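MmoQ Response regulator (Methylococcus capsulatus, PDB 3LJX) probably makes cyclic di-GMP from two GTP through the GGDEF domain of the full-length protein, of which this chain holds the all-helical HDOD part. Local coordinates at residues 168-173 against 178-183; 2-7 against 151-156; 107-112 against 142-147; 196-201 against 217-222. All blocks are in the same frame, centred on the assembly; numbering follows the deposited sequence.

Contact 1 of 4, residues 168-173 against 178-183; sequences ALIALE and ATDHDE
Glu173 in helix 166-177 and Asp180, the N-cap of helix 181-191, bring their CA atoms to 5.0 Å across a tight turn that starts at Ala178, a residue with positive phi. Glu173 illustrates how a carboxylate can receive the start of the next helix. Its CG lies beside the backbone N (chi1 -69°) and the chain beyond is extended, which carries OE1 to His181 N at 2.7 Å; the N-H comes from above the carboxylate plane, 40° out of it. OE2 is held by Tyr157 OH. Cutting Glu173 back to an alanine is likely to leave His181 N and Tyr157 OH without the carboxylate that serves both. Asp180 does the capping proper: OD1 takes Glu183 N in a nearly straight bond of 2.7 Å (171°) and Asp182 N in a weak one, while OD2 forms a salt bridge with Arg174. Ile170 covers one face of the His181 ring with CD1, a CH-pi contact 3.6 Å from the ring centroid, and its CG2 lies 3.8 Å from Asp180 OD2. The corner between the two helices is backed by two others: Glu173 and His181 touch Leu149 of helix 144-152, and Leu169 packs on Cys160 and Leu161 of helix 154-163.

Contact 2 of 4, residues 2-7 against 151-156; sequences DRWNMH and TAWPEE
Trp4 and Trp153 form an edge-to-face (T-shaped) pair that pins the N-terminal loop to the junction between two helices. Along the loop, Asp2 comes first: its OD2 accepts from Cys12 N and also bonds with Ser14 OG, which folds the segment back on the chain just beyond it. Trp4 then makes the contact. With CG anti to the backbone N (chi1 179°), its indole presents a face to Trp153, whose NE1 lies over that face at 3.2 Å from Trp4 CD2. The planes stand 72° apart, and the six-membered ring of Trp4 and the five-membered ring of Trp153 have centroids separated by 4.5 Å. The benzo part of the Trp153 edge joins in through CZ2, 3.5 Å from Trp4 CG, and Ala152 CB touches Trp4 CE3 at 3.5 Å. Both tryptophans also touch a neighbouring molecule in the crystal, and the exact pose may owe something to that. Around the pair, Trp4 leans on Pro9 and Leu11, and Trp153, at the break between helix 144-152 and helix 154-163, stacks on Phe177 at the end of helix 166-177.

Contact 3 of 4, residues 107-112 against 142-147; sequences AAYWQK and ADVGRL
Tyr109 of helix 106-125 reaches across to the start of helix 144-152 and contributes the largest share of a buried contact inside the all-helical HDOD domain, which belongs with the HD phosphodiesterases. The run Ala142 to Gly145 probably corresponds to the His-Asp motif of those enzymes, with alanine where they carry the histidine. With CG anti to the backbone N (chi1 164°), the phenol of Tyr109 extends across past Asp143 to Val144 and Leu147. Leu147 is the chief apolar partner: its CG lies 3.5 Å from Tyr109 CE2, and the two side chains meet at about a right angle. Leu147 also packs on Leu15, Pro16 and Tyr106, which makes this side of the ring apolar. Asp143 supplies the polar side. Its OD1 sits at the ring edge, 3.4 Å from Tyr109 CE1, and is paired with Arg116 in a salt bridge. One water joins the two residues, accepting from Tyr109 OH at 2.6 Å and donating to Asp143 OD1 at 2.9 Å. A phenylalanine in place of Tyr109 would probably leave this water without its donor and break the bridge to Asp143. The other carboxylate oxygen, Asp143 OD2, faces Arg146 NE at 3.6 Å in a salt bridge to a residue three further along the chain.

Contact 4 of 4, residues 196-201 against 217-222; sequences QVFIDA and GRFARQ
Ala201 and Ala220 bring their CA atoms to 4.6 Å where helix 196-204 and helix 214-233 pack against each other. Over the two segments the axes come within 9.1 Å and cross at -52°. This is helix-to-helix packing in an all-helical fold, and small residues make the close pass possible. Ala220 CB lies 3.3 Å from Ala201 O. Beside this seam the aromatic groups do the filling. Phe219 has CG anti to its own N (chi1 -173°), which sends the ring across to the other helix. There CD2 touches Ala201 CB at 3.5 Å, and its neighbour CE2 meets Phe198 CD2 at 3.8 Å. The phenyl pair is an offset edge-to-face arrangement, the edge of Phe219 turned to the face of Phe198, with planes 73° apart and centroids 5.6 Å from each other. Phe219 packs in addition on Val130, while Gln222 of the same helix bonds through OE1 with Thr129 OG1 and touches helix 106-125. Back at the seam, the backbone of Ala220 joins its methyl group on the same acceptor: a CA-H...O contact sets Ala220 CA 3.6 Å from Ala201 O.

How the contacts relate
Contacts 1, 3 and 4 are buried, whereas contact 2 lies nearer the surface, and the chemistry follows. Contact 3, whose centre lies about 7 Å from that of the chain, carries charged side chains and a water among apolar groups; contact 1 relies on a carboxylate and a helix cap; contact 4 is almost wholly apolar, and contact 2 is aromatic. Helix 144-152 serves both contacts 2 and 3, one at its end and one at its start. Contact 1 touches both of its neighbours: Thr179 packs on Trp4, and His181 on Gly145 and Arg146. Contact 4 stands apart, touching none of the others, though helix 196-204 directly follows helix 181-191 of contact 1.

Contact 1 of 4, residues 168-173 against 178-183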
loop_
_atom_site.group_PDB
_atom_site.type_symbol
_atom_site.label_atom_id
_atom_site.label_comp_id
_atom_site.label_asym_id
_atom_site.label_seq_id
_atom_site.Cartn_x
_atom_site.Cartn_y
_atom_site.Cartn_z
ATOM N N ALA A 168 13.647 11.364 -12.343
ATOM C CA ALA A 168 13.206 12.535 -13.087
ATOM C C ALA A 168 11.722 12.790 -12.821
ATOM O O ALA A 168 11.301 13.935 -12.682
ATOM C CB ALA A 168 13.475 12.369 -14.589
ATOM N N LEU A 169 10.933 11.724 -12.738
ATOM C CA LEU A 169 9.520 11.872 -12.369
ATOM C C LEU A 169 9.379 12.459 -10.951
ATOM O O LEU A 169 8.577 13.367 -10.725
ATOM C CB LEU A 169 8.763 10.547 -12.492
ATOM C CG LEU A 169 7.296 10.609 -12.060
ATOM C CD1 LEU A 169 6.514 11.601 -12.924
ATOM C CD2 LEU A 169 6.664 9.224 -12.123
ATOM N N ILE A 170 10.168 11.945 -10.007
ATOM C CA ILE A 170 10.167 12.464 -8.643
ATOM C C ILE A 170 10.435 13.967 -8.670
ATOM O O ILE A 170 9.706 14.752 -8.045
ATOM C CB ILE A 170 11.238 11.779 -7.753
ATOM C CG1 ILE A 170 10.933 10.282 -7.580
ATOM C CG2 ILE A 170 11.339 12.477 -6.393
ATOM C CD1 ILE A 170 9.667 9.998 -6.789
ATOM N N ALA A 171 11.472 14.367 -9.408
ATOM C CA ALA A 171 11.815 15.786 -9.525
ATOM C C ALA A 171 10.661 16.586 -10.131
ATOM O O ALA A 171 10.399 17.719 -9.728
ATOM C CB ALA A 171 13.091 15.974 -10.354
ATOM N N LEU A 172 9.970 15.990 -11.096
ATOM C CA LEU A 172 8.908 16.693 -11.797
ATOM C C LEU A 172 7.714 16.858 -10.875
ATOM O O LEU A 172 7.048 17.903 -10.874
ATOM C CB LEU A 172 8.506 15.938 -13.062
ATOM C CG LEU A 172 7.610 16.726 -14.015
ATOM C CD1 LEU A 172 8.093 18.164 -14.144
ATOM C CD2 LEU A 172 7.564 16.056 -15.375
ATOM N N GLU A 173 7.454 15.827 -10.077
ATOM C CA GLU A 173 6.347 15.866 -9.134
ATOM C C GLU A 173 6.563 16.996 -8.143
ATOM O O GLU A 173 5.656 17.795 -7.906
ATOM C CB GLU A 173 6.189 14.525 -8.415
ATOM C CG GLU A 173 5.697 13.390 -9.316
ATOM C CD GLU A 173 5.784 12.034 -8.633
ATOM O OE1 GLU A 173 6.351 11.972 -7.516
ATOM O OE2 GLU A 173 5.299 11.035 -9.218
ATOM N N ALA A 178 4.755 20.228 -5.260
ATOM C CA ALA A 178 5.497 20.382 -4.004
ATOM C C ALA A 178 5.419 19.131 -3.139
ATOM O O ALA A 178 5.435 19.220 -1.914
ATOM C CB ALA A 178 5.015 21.573 -3.218
ATOM N N THR A 179 5.324 17.971 -3.780
ATOM C CA THR A 179 5.465 16.705 -3.084
ATOM C C THR A 179 5.729 15.661 -4.154
ATOM O O THR A 179 5.592 15.951 -5.341
ATOM C CB THR A 179 4.204 16.358 -2.263
ATOM O OG1 THR A 179 4.434 15.162 -1.515
ATOM C CG2 THR A 179 3.023 16.158 -3.161
ATOM N N ASP A 180 6.136 14.461 -3.760
ATOM C CA ASP A 180 6.329 13.410 -4.749
ATOM C C ASP A 180 5.620 12.173 -4.250
ATOM O O ASP A 180 5.206 12.134 -3.091
ATOM C CB ASP A 180 7.818 13.138 -4.965
ATOM C CG ASP A 180 8.494 12.606 -3.716
ATOM O OD1 ASP A 180 8.098 11.509 -3.224
ATOM O OD2 ASP A 180 9.408 13.302 -3.229
ATOM N N HIS A 181 5.496 11.157 -5.101
ATOM C CA HIS A 181 4.644 10.025 -4.757
ATOM C C HIS A 181 5.141 9.228 -3.535
ATOM O O HIS A 181 4.332 8.661 -2.788
ATOM C CB HIS A 181 4.380 9.123 -5.965
ATOM C CG HIS A 181 5.612 8.591 -6.626
ATOM N ND1 HIS A 181 6.425 7.642 -6.041
ATOM C CD2 HIS A 181 6.139 8.827 -7.852
ATOM C CE1 HIS A 181 7.410 7.336 -6.868
ATOM N NE2 HIS A 181 7.262 8.045 -7.972
ATOM N N ASP A 182 6.457 9.226 -3.312
ATOM C CA ASP A 182 7.031 8.539 -2.146
ATOM C C ASP A 182 6.860 9.327 -0.841
ATOM O O ASP A 182 6.493 8.763 0.193
ATOM C CB ASP A 182 8.509 8.175 -2.383
ATOM C CG ASP A 182 8.672 7.086 -3.427
ATOM O OD1 ASP A 182 7.788 6.200 -3.493
ATOM O OD2 ASP A 182 9.670 7.110 -4.180
ATOM N N GLU A 183 7.117 10.629 -0.880
ATOM C CA GLU A 183 6.826 11.458 0.282
ATOM C C GLU A 183 5.331 11.378 0.592
ATOM O O GLU A 183 4.920 11.187 1.739
ATOM C CB GLU A 183 7.222 12.906 0.031
ATOM C CG GLU A 183 7.084 13.782 1.274
ATOM C CD GLU A 183 6.899 15.258 0.942
ATOM O OE1 GLU A 183 6.820 15.603 -0.257
ATOM O OE2 GLU A 183 6.827 16.079 1.880
#

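Contact 2 of 4, residues 2-7 against 151-156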
loop_
_atom_site.group_PDB
_atom_site.type_symbol
_atom_site.label_atom_id
_atom_site.label_comp_id
_atom_site.label_asym_id
_atom_site.label_seq_id
_atom_site.Cartn_x
_atom_site.Cartn_y
_atom_site.Cartn_z
ATOM N N ASP A 2 -11.805 14.912 -2.303
ATOM C CA ASP A 2 -11.031 15.497 -1.216
ATOM C C ASP A 2 -10.380 16.792 -1.690
ATOM O O ASP A 2 -9.873 16.870 -2.815
ATOM C CB ASP A 2 -9.935 14.525 -0.753
ATOM C CG ASP A 2 -10.493 13.215 -0.221
ATOM O OD1 ASP A 2 -11.367 13.248 0.673
ATOM O OD2 ASP A 2 -10.044 12.148 -0.685
ATOM N N ARG A 3 -10.373 17.806 -0.834
ATOM C CA ARG A 3 -9.595 19.005 -1.112
ATOM C C ARG A 3 -8.102 18.669 -1.146
ATOM O O ARG A 3 -7.645 17.751 -0.455
ATOM C CB ARG A 3 -9.863 20.077 -0.058
ATOM C CG ARG A 3 -11.149 20.798 -0.264
ATOM C CD ARG A 3 -11.459 21.722 0.895
ATOM N NE ARG A 3 -12.751 22.368 0.683
ATOM C CZ ARG A 3 -13.430 23.010 1.624
ATOM N NH1 ARG A 3 -12.944 23.105 2.857
ATOM N NH2 ARG A 3 -14.600 23.551 1.325
ATOM N N TRP A 4 -7.360 19.399 -1.977
ATOM C CA TRP A 4 -5.912 19.336 -1.967
ATOM C C TRP A 4 -5.344 20.497 -1.166
ATOM O O TRP A 4 -5.397 21.654 -1.591
ATOM C CB TRP A 4 -5.342 19.361 -3.382
ATOM C CG TRP A 4 -3.837 19.317 -3.388
ATOM C CD1 TRP A 4 -2.983 20.381 -3.255
ATOM C CD2 TRP A 4 -3.005 18.149 -3.513
ATOM N NE1 TRP A 4 -1.677 19.950 -3.311
ATOM C CE2 TRP A 4 -1.660 18.585 -3.470
ATOM C CE3 TRP A 4 -3.266 16.778 -3.663
ATOM C CZ2 TRP A 4 -0.574 17.698 -3.573
ATOM C CZ3 TRP A 4 -2.190 15.899 -3.765
ATOM C CH2 TRP A 4 -0.861 16.362 -3.714
ATOM N N ASN A 5 -4.820 20.174 0.006
ATOM C CA ASN A 5 -4.207 21.151 0.886
ATOM C C ASN A 5 -2.716 21.191 0.590
ATOM O O ASN A 5 -1.999 20.198 0.801
ATOM C CB ASN A 5 -4.423 20.733 2.333
ATOM C CG ASN A 5 -3.965 21.789 3.311
ATOM O OD1 ASN A 5 -4.794 22.444 3.960
ATOM N ND2 ASN A 5 -2.639 21.966 3.433
HETATM N N MSE A 6 -2.242 22.329 0.099
HETATM C CA MSE A 6 -0.868 22.425 -0.404
HETATM C C MSE A 6 0.161 22.164 0.689
HETATM O O MSE A 6 1.161 21.475 0.474
HETATM C CB MSE A 6 -0.639 23.792 -1.028
HETATM C CG MSE A 6 0.819 24.200 -1.115
HETATM SE SE MSE A 6 1.011 26.009 -1.813
HETATM C CE MSE A 6 2.897 26.300 -1.422
ATOM N N HIS A 7 -0.101 22.691 1.876
ATOM C CA HIS A 7 0.810 22.484 2.981
ATOM C C HIS A 7 0.808 21.042 3.455
ATOM O O HIS A 7 1.867 20.484 3.768
ATOM C CB HIS A 7 0.452 23.390 4.150
ATOM C CG HIS A 7 1.426 23.312 5.277
ATOM N ND1 HIS A 7 1.065 22.916 6.545
ATOM C CD2 HIS A 7 2.756 23.560 5.320
ATOM C CE1 HIS A 7 2.128 22.942 7.329
ATOM N NE2 HIS A 7 3.168 23.326 6.609
ATOM N N THR A 151 -5.198 10.587 -8.713
ATOM C CA THR A 151 -6.559 10.942 -8.367
ATOM C C THR A 151 -6.740 12.451 -8.195
ATOM O O THR A 151 -7.710 13.023 -8.692
ATOM C CB THR A 151 -6.984 10.242 -7.080
ATOM O OG1 THR A 151 -6.808 8.834 -7.237
ATOM C CG2 THR A 151 -8.449 10.535 -6.786
ATOM N N ALA A 152 -5.801 13.087 -7.498
ATOM C CA ALA A 152 -5.876 14.520 -7.199
ATOM C C ALA A 152 -5.699 15.388 -8.443
ATOM O O ALA A 152 -6.478 16.315 -8.669
ATOM C CB ALA A 152 -4.838 14.911 -6.134
ATOM N N TRP A 153 -4.680 15.090 -9.248
ATOM C CA TRP A 153 -4.362 15.939 -10.399
ATOM C C TRP A 153 -4.270 15.144 -11.705
ATOM O O TRP A 153 -3.211 15.069 -12.316
ATOM C CB TRP A 153 -3.057 16.695 -10.152
ATOM C CG TRP A 153 -3.048 17.466 -8.886
ATOM C CD1 TRP A 153 -2.502 17.082 -7.692
ATOM C CD2 TRP A 153 -3.615 18.763 -8.668
ATOM N NE1 TRP A 153 -2.696 18.064 -6.745
ATOM C CE2 TRP A 153 -3.372 19.106 -7.322
ATOM C CE3 TRP A 153 -4.295 19.673 -9.488
ATOM C CZ2 TRP A 153 -3.795 20.309 -6.772
ATOM C CZ3 TRP A 153 -4.712 20.874 -8.940
ATOM C CH2 TRP A 153 -4.464 21.183 -7.594
ATOM N N PRO A 154 -5.387 14.566 -12.143
ATOM C CA PRO A 154 -5.366 13.591 -13.241
ATOM C C PRO A 154 -4.684 14.130 -14.496
ATOM O O PRO A 154 -3.882 13.410 -15.104
ATOM C CB PRO A 154 -6.854 13.335 -13.520
ATOM C CG PRO A 154 -7.577 13.830 -12.329
ATOM C CD PRO A 154 -6.749 14.894 -11.701
ATOM N N GLU A 155 -4.992 15.370 -14.877
ATOM C CA GLU A 155 -4.437 15.947 -16.104
ATOM C C GLU A 155 -2.998 16.404 -15.921
ATOM O O GLU A 155 -2.156 16.201 -16.799
ATOM C CB GLU A 155 -5.295 17.111 -16.625
ATOM C CG GLU A 155 -6.710 16.714 -17.022
ATOM C CD GLU A 155 -6.750 15.771 -18.215
ATOM O OE1 GLU A 155 -5.832 15.838 -19.062
ATOM O OE2 GLU A 155 -7.702 14.966 -18.307
ATOM N N GLU A 156 -2.706 17.037 -14.794
ATOM C CA GLU A 156 -1.324 17.431 -14.547
ATOM C C GLU A 156 -0.443 16.197 -14.429
ATOM O O GLU A 156 0.658 16.157 -14.976
ATOM C CB GLU A 156 -1.204 18.288 -13.293
ATOM C CG GLU A 156 -1.610 19.729 -13.516
ATOM C CD GLU A 156 -0.442 20.626 -13.885
ATOM O OE1 GLU A 156 0.727 20.214 -13.725
ATOM O OE2 GLU A 156 -0.698 21.758 -14.325
#

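Contact 3 of 4, residues 107-112 against 142-147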
loop_
_atom_site.group_PDB
_atom_site.type_symbol
_atom_site.label_atom_id
_atom_site.label_comp_id
_atom_site.label_asym_id
_atom_site.label_seq_id
_atom_site.Cartn_x
_atom_site.Cartn_y
_atom_site.Cartn_z
ATOM N N ALA A 107 -4.820 -0.673 -13.571
ATOM C CA ALA A 107 -4.797 -2.121 -13.441
ATOM C C ALA A 107 -3.411 -2.554 -12.969
ATOM O O ALA A 107 -3.288 -3.403 -12.085
ATOM C CB ALA A 107 -5.159 -2.807 -14.761
ATOM N N ALA A 108 -2.369 -1.959 -13.549
ATOM C CA ALA A 108 -1.011 -2.349 -13.187
ATOM C C ALA A 108 -0.765 -1.999 -11.729
ATOM O O ALA A 108 -0.191 -2.789 -10.972
ATOM C CB ALA A 108 0.041 -1.678 -14.102
ATOM N N TYR A 109 -1.211 -0.813 -11.336
ATOM C CA TYR A 109 -1.011 -0.377 -9.965
ATOM C C TYR A 109 -1.685 -1.357 -9.001
ATOM O O TYR A 109 -1.082 -1.773 -8.014
ATOM C CB TYR A 109 -1.521 1.048 -9.738
ATOM C CG TYR A 109 -1.672 1.351 -8.274
ATOM C CD1 TYR A 109 -0.573 1.712 -7.497
ATOM C CD2 TYR A 109 -2.905 1.217 -7.650
ATOM C CE1 TYR A 109 -0.708 1.958 -6.136
ATOM C CE2 TYR A 109 -3.057 1.466 -6.294
ATOM C CZ TYR A 109 -1.962 1.832 -5.540
ATOM O OH TYR A 109 -2.127 2.057 -4.187
ATOM N N TRP A 110 -2.922 -1.749 -9.289
ATOM C CA TRP A 110 -3.638 -2.617 -8.355
ATOM C C TRP A 110 -3.047 -4.010 -8.347
ATOM O O TRP A 110 -2.965 -4.656 -7.306
ATOM C CB TRP A 110 -5.144 -2.661 -8.641
ATOM C CG TRP A 110 -5.849 -1.416 -8.156
ATOM C CD1 TRP A 110 -5.728 -0.836 -6.924
ATOM C CD2 TRP A 110 -6.763 -0.600 -8.890
ATOM N NE1 TRP A 110 -6.500 0.291 -6.851
ATOM C CE2 TRP A 110 -7.150 0.458 -8.045
ATOM C CE3 TRP A 110 -7.300 -0.671 -10.183
ATOM C CZ2 TRP A 110 -8.056 1.450 -8.446
ATOM C CZ3 TRP A 110 -8.202 0.319 -10.586
ATOM C CH2 TRP A 110 -8.562 1.364 -9.720
ATOM N N GLN A 111 -2.627 -4.473 -9.513
ATOM C CA GLN A 111 -2.059 -5.805 -9.601
ATOM C C GLN A 111 -0.752 -5.857 -8.804
ATOM O O GLN A 111 -0.521 -6.764 -7.999
ATOM C CB GLN A 111 -1.832 -6.184 -11.068
ATOM C CG GLN A 111 -1.125 -7.511 -11.260
ATOM C CD GLN A 111 -0.787 -7.774 -12.712
ATOM O OE1 GLN A 111 -0.304 -6.894 -13.436
ATOM N NE2 GLN A 111 -1.033 -8.997 -13.146
ATOM N N LYS A 112 0.098 -4.861 -9.009
ATOM C CA LYS A 112 1.397 -4.835 -8.353
ATOM C C LYS A 112 1.271 -4.656 -6.837
ATOM O O LYS A 112 2.030 -5.247 -6.072
ATOM C CB LYS A 112 2.238 -3.720 -8.951
ATOM C CG LYS A 112 3.578 -3.504 -8.291
ATOM C CD LYS A 112 4.481 -2.853 -9.301
ATOM C CE LYS A 112 4.290 -3.544 -10.644
ATOM N NZ LYS A 112 4.448 -2.618 -11.802
ATOM N N ALA A 142 2.431 0.479 0.079
ATOM C CA ALA A 142 3.794 1.014 -0.066
ATOM C C ALA A 142 3.989 2.170 -1.066
ATOM O O ALA A 142 4.975 2.920 -0.976
ATOM C CB ALA A 142 4.771 -0.130 -0.385
ATOM N N ASP A 143 3.084 2.308 -2.034
ATOM C CA ASP A 143 3.168 3.443 -2.960
ATOM C C ASP A 143 1.799 4.039 -3.276
ATOM O O ASP A 143 1.535 4.508 -4.392
ATOM C CB ASP A 143 3.952 3.095 -4.235
ATOM C CG ASP A 143 3.343 1.948 -5.011
ATOM O OD1 ASP A 143 2.259 1.450 -4.628
ATOM O OD2 ASP A 143 3.961 1.533 -6.011
ATOM N N VAL A 144 0.939 4.040 -2.264
ATOM C CA VAL A 144 -0.386 4.606 -2.397
ATOM C C VAL A 144 -0.326 6.098 -2.769
ATOM O O VAL A 144 -1.288 6.650 -3.295
ATOM C CB VAL A 144 -1.219 4.384 -1.108
ATOM C CG1 VAL A 144 -0.730 5.297 0.023
ATOM C CG2 VAL A 144 -2.682 4.621 -1.393
ATOM N N GLY A 145 0.810 6.741 -2.515
ATOM C CA GLY A 145 1.027 8.091 -2.999
ATOM C C GLY A 145 0.877 8.248 -4.512
ATOM O O GLY A 145 0.519 9.324 -4.993
ATOM N N ARG A 146 1.145 7.189 -5.271
ATOM C CA ARG A 146 0.977 7.247 -6.729
ATOM C C ARG A 146 -0.496 7.376 -7.085
ATOM O O ARG A 146 -0.880 8.248 -7.871
ATOM C CB ARG A 146 1.537 6.004 -7.412
ATOM C CG ARG A 146 3.039 5.806 -7.291
ATOM C CD ARG A 146 3.450 4.649 -8.186
ATOM N NE ARG A 146 4.859 4.310 -8.038
ATOM C CZ ARG A 146 5.843 4.789 -8.798
ATOM N NH1 ARG A 146 5.594 5.648 -9.790
ATOM N NH2 ARG A 146 7.091 4.398 -8.568
ATOM N N LEU A 147 -1.312 6.495 -6.507
ATOM C CA LEU A 147 -2.767 6.554 -6.662
ATOM C C LEU A 147 -3.291 7.954 -6.303
ATOM O O LEU A 147 -4.129 8.514 -7.006
ATOM C CB LEU A 147 -3.424 5.533 -5.734
ATOM C CG LEU A 147 -4.577 4.644 -6.207
ATOM C CD1 LEU A 147 -5.664 4.652 -5.172
ATOM C CD2 LEU A 147 -5.125 5.013 -7.590
HETATM O O HOH W 1 -0.057 1.122 -2.927
#

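Contact 4 of 4, residues 196-201 against 217-222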
loop_
_atom_site.group_PDB
_atom_site.type_symbol
_atom_site.label_atom_id
_atom_site.label_comp_id
_atom_site.label_asym_id
_atom_site.label_seq_id
_atom_site.Cartn_x
_atom_site.Cartn_y
_atom_site.Cartn_z
ATOM N N GLN A 196 6.404 5.847 13.011
ATOM C CA GLN A 196 7.533 6.204 12.163
ATOM C C GLN A 196 8.496 5.056 11.795
ATOM O O GLN A 196 9.062 5.086 10.701
ATOM C CB GLN A 196 8.305 7.396 12.741
ATOM C CG GLN A 196 9.201 8.092 11.723
ATOM C CD GLN A 196 10.212 9.030 12.371
ATOM O OE1 GLN A 196 9.842 9.998 13.049
ATOM N NE2 GLN A 196 11.500 8.744 12.168
ATOM N N VAL A 197 8.698 4.054 12.661
ATOM C CA VAL A 197 9.630 2.971 12.273
ATOM C C VAL A 197 9.229 2.319 10.970
ATOM O O VAL A 197 10.088 1.970 10.167
ATOM C CB VAL A 197 9.802 1.805 13.294
ATOM C CG1 VAL A 197 10.898 2.110 14.284
ATOM C CG2 VAL A 197 8.464 1.395 13.938
ATOM N N PHE A 198 7.928 2.129 10.769
ATOM C CA PHE A 198 7.457 1.526 9.523
ATOM C C PHE A 198 7.740 2.419 8.320
ATOM O O PHE A 198 8.213 1.938 7.291
ATOM C CB PHE A 198 5.979 1.141 9.610
ATOM C CG PHE A 198 5.729 -0.086 10.428
ATOM C CD1 PHE A 198 6.027 -0.105 11.776
ATOM C CD2 PHE A 198 5.191 -1.223 9.854
ATOM C CE1 PHE A 198 5.801 -1.245 12.538
ATOM C CE2 PHE A 198 4.961 -2.365 10.616
ATOM C CZ PHE A 198 5.268 -2.374 11.952
ATOM N N ILE A 199 7.471 3.717 8.454
ATOM C CA ILE A 199 7.774 4.659 7.379
ATOM C C ILE A 199 9.288 4.694 7.101
ATOM O O ILE A 199 9.719 4.731 5.935
ATOM C CB ILE A 199 7.237 6.084 7.680
ATOM C CG1 ILE A 199 5.719 6.147 7.493
ATOM C CG2 ILE A 199 7.847 7.089 6.742
ATOM C CD1 ILE A 199 4.938 5.718 8.699
ATOM N N ASP A 200 10.100 4.659 8.158
ATOM C CA ASP A 200 11.549 4.648 7.962
ATOM C C ASP A 200 11.992 3.369 7.261
ATOM O O ASP A 200 12.876 3.394 6.404
ATOM C CB ASP A 200 12.308 4.795 9.286
ATOM C CG ASP A 200 12.189 6.200 9.888
ATOM O OD1 ASP A 200 11.668 7.117 9.213
ATOM O OD2 ASP A 200 12.619 6.388 11.046
ATOM N N ALA A 201 11.386 2.245 7.620
ATOM C CA ALA A 201 11.799 0.985 7.016
ATOM C C ALA A 201 11.467 1.046 5.524
ATOM O O ALA A 201 12.261 0.631 4.675
ATOM C CB ALA A 201 11.112 -0.176 7.691
ATOM N N GLY A 217 16.583 -2.130 9.501
ATOM C CA GLY A 217 17.345 -2.527 8.329
ATOM C C GLY A 217 16.843 -3.847 7.775
ATOM O O GLY A 217 16.728 -4.025 6.559
ATOM N N ARG A 218 16.511 -4.776 8.667
ATOM C CA ARG A 218 16.088 -6.099 8.219
ATOM C C ARG A 218 14.714 -6.025 7.563
ATOM O O ARG A 218 14.473 -6.629 6.506
ATOM C CB ARG A 218 16.090 -7.101 9.368
ATOM C CG ARG A 218 15.929 -8.539 8.914
ATOM C CD ARG A 218 15.899 -9.468 10.104
ATOM N NE ARG A 218 17.166 -10.157 10.264
ATOM C CZ ARG A 218 17.349 -11.434 9.952
ATOM N NH1 ARG A 218 16.332 -12.151 9.485
ATOM N NH2 ARG A 218 18.542 -11.996 10.114
ATOM N N PHE A 219 13.817 -5.261 8.169
ATOM C CA PHE A 219 12.495 -5.089 7.590
ATOM C C PHE A 219 12.630 -4.353 6.251
ATOM O O PHE A 219 11.978 -4.719 5.271
ATOM C CB PHE A 219 11.584 -4.342 8.570
ATOM C CG PHE A 219 10.148 -4.262 8.138
ATOM C CD1 PHE A 219 9.556 -5.297 7.444
ATOM C CD2 PHE A 219 9.378 -3.151 8.464
ATOM C CE1 PHE A 219 8.222 -5.219 7.050
ATOM C CE2 PHE A 219 8.046 -3.067 8.080
ATOM C CZ PHE A 219 7.466 -4.109 7.372
ATOM N N ALA A 220 13.500 -3.343 6.194
ATOM C CA ALA A 220 13.736 -2.641 4.936
ATOM C C ALA A 220 14.181 -3.619 3.834
ATOM O O ALA A 220 13.684 -3.571 2.705
ATOM C CB ALA A 220 14.768 -1.508 5.117
ATOM N N ARG A 221 15.115 -4.505 4.154
ATOM C CA ARG A 221 15.579 -5.474 3.161
ATOM C C ARG A 221 14.437 -6.412 2.753
ATOM O O ARG A 221 14.360 -6.839 1.601
ATOM C CB ARG A 221 16.786 -6.261 3.669
ATOM C CG ARG A 221 18.101 -5.469 3.607
ATOM C CD ARG A 221 19.322 -6.291 4.063
ATOM N NE ARG A 221 19.372 -6.409 5.519
ATOM C CZ ARG A 221 19.842 -5.458 6.319
ATOM N NH1 ARG A 221 20.308 -4.319 5.805
ATOM N NH2 ARG A 221 19.841 -5.632 7.635
ATOM N N GLN A 222 13.521 -6.694 3.677
ATOM C CA GLN A 222 12.371 -7.540 3.353
ATOM C C GLN A 222 11.404 -6.838 2.418
ATOM O O GLN A 222 10.835 -7.459 1.502
ATOM C CB GLN A 222 11.647 -7.984 4.611
ATOM C CG GLN A 222 12.450 -8.957 5.498
ATOM C CD GLN A 222 11.781 -9.151 6.861
ATOM O OE1 GLN A 222 11.186 -8.210 7.416
ATOM N NE2 GLN A 222 11.873 -10.367 7.402
#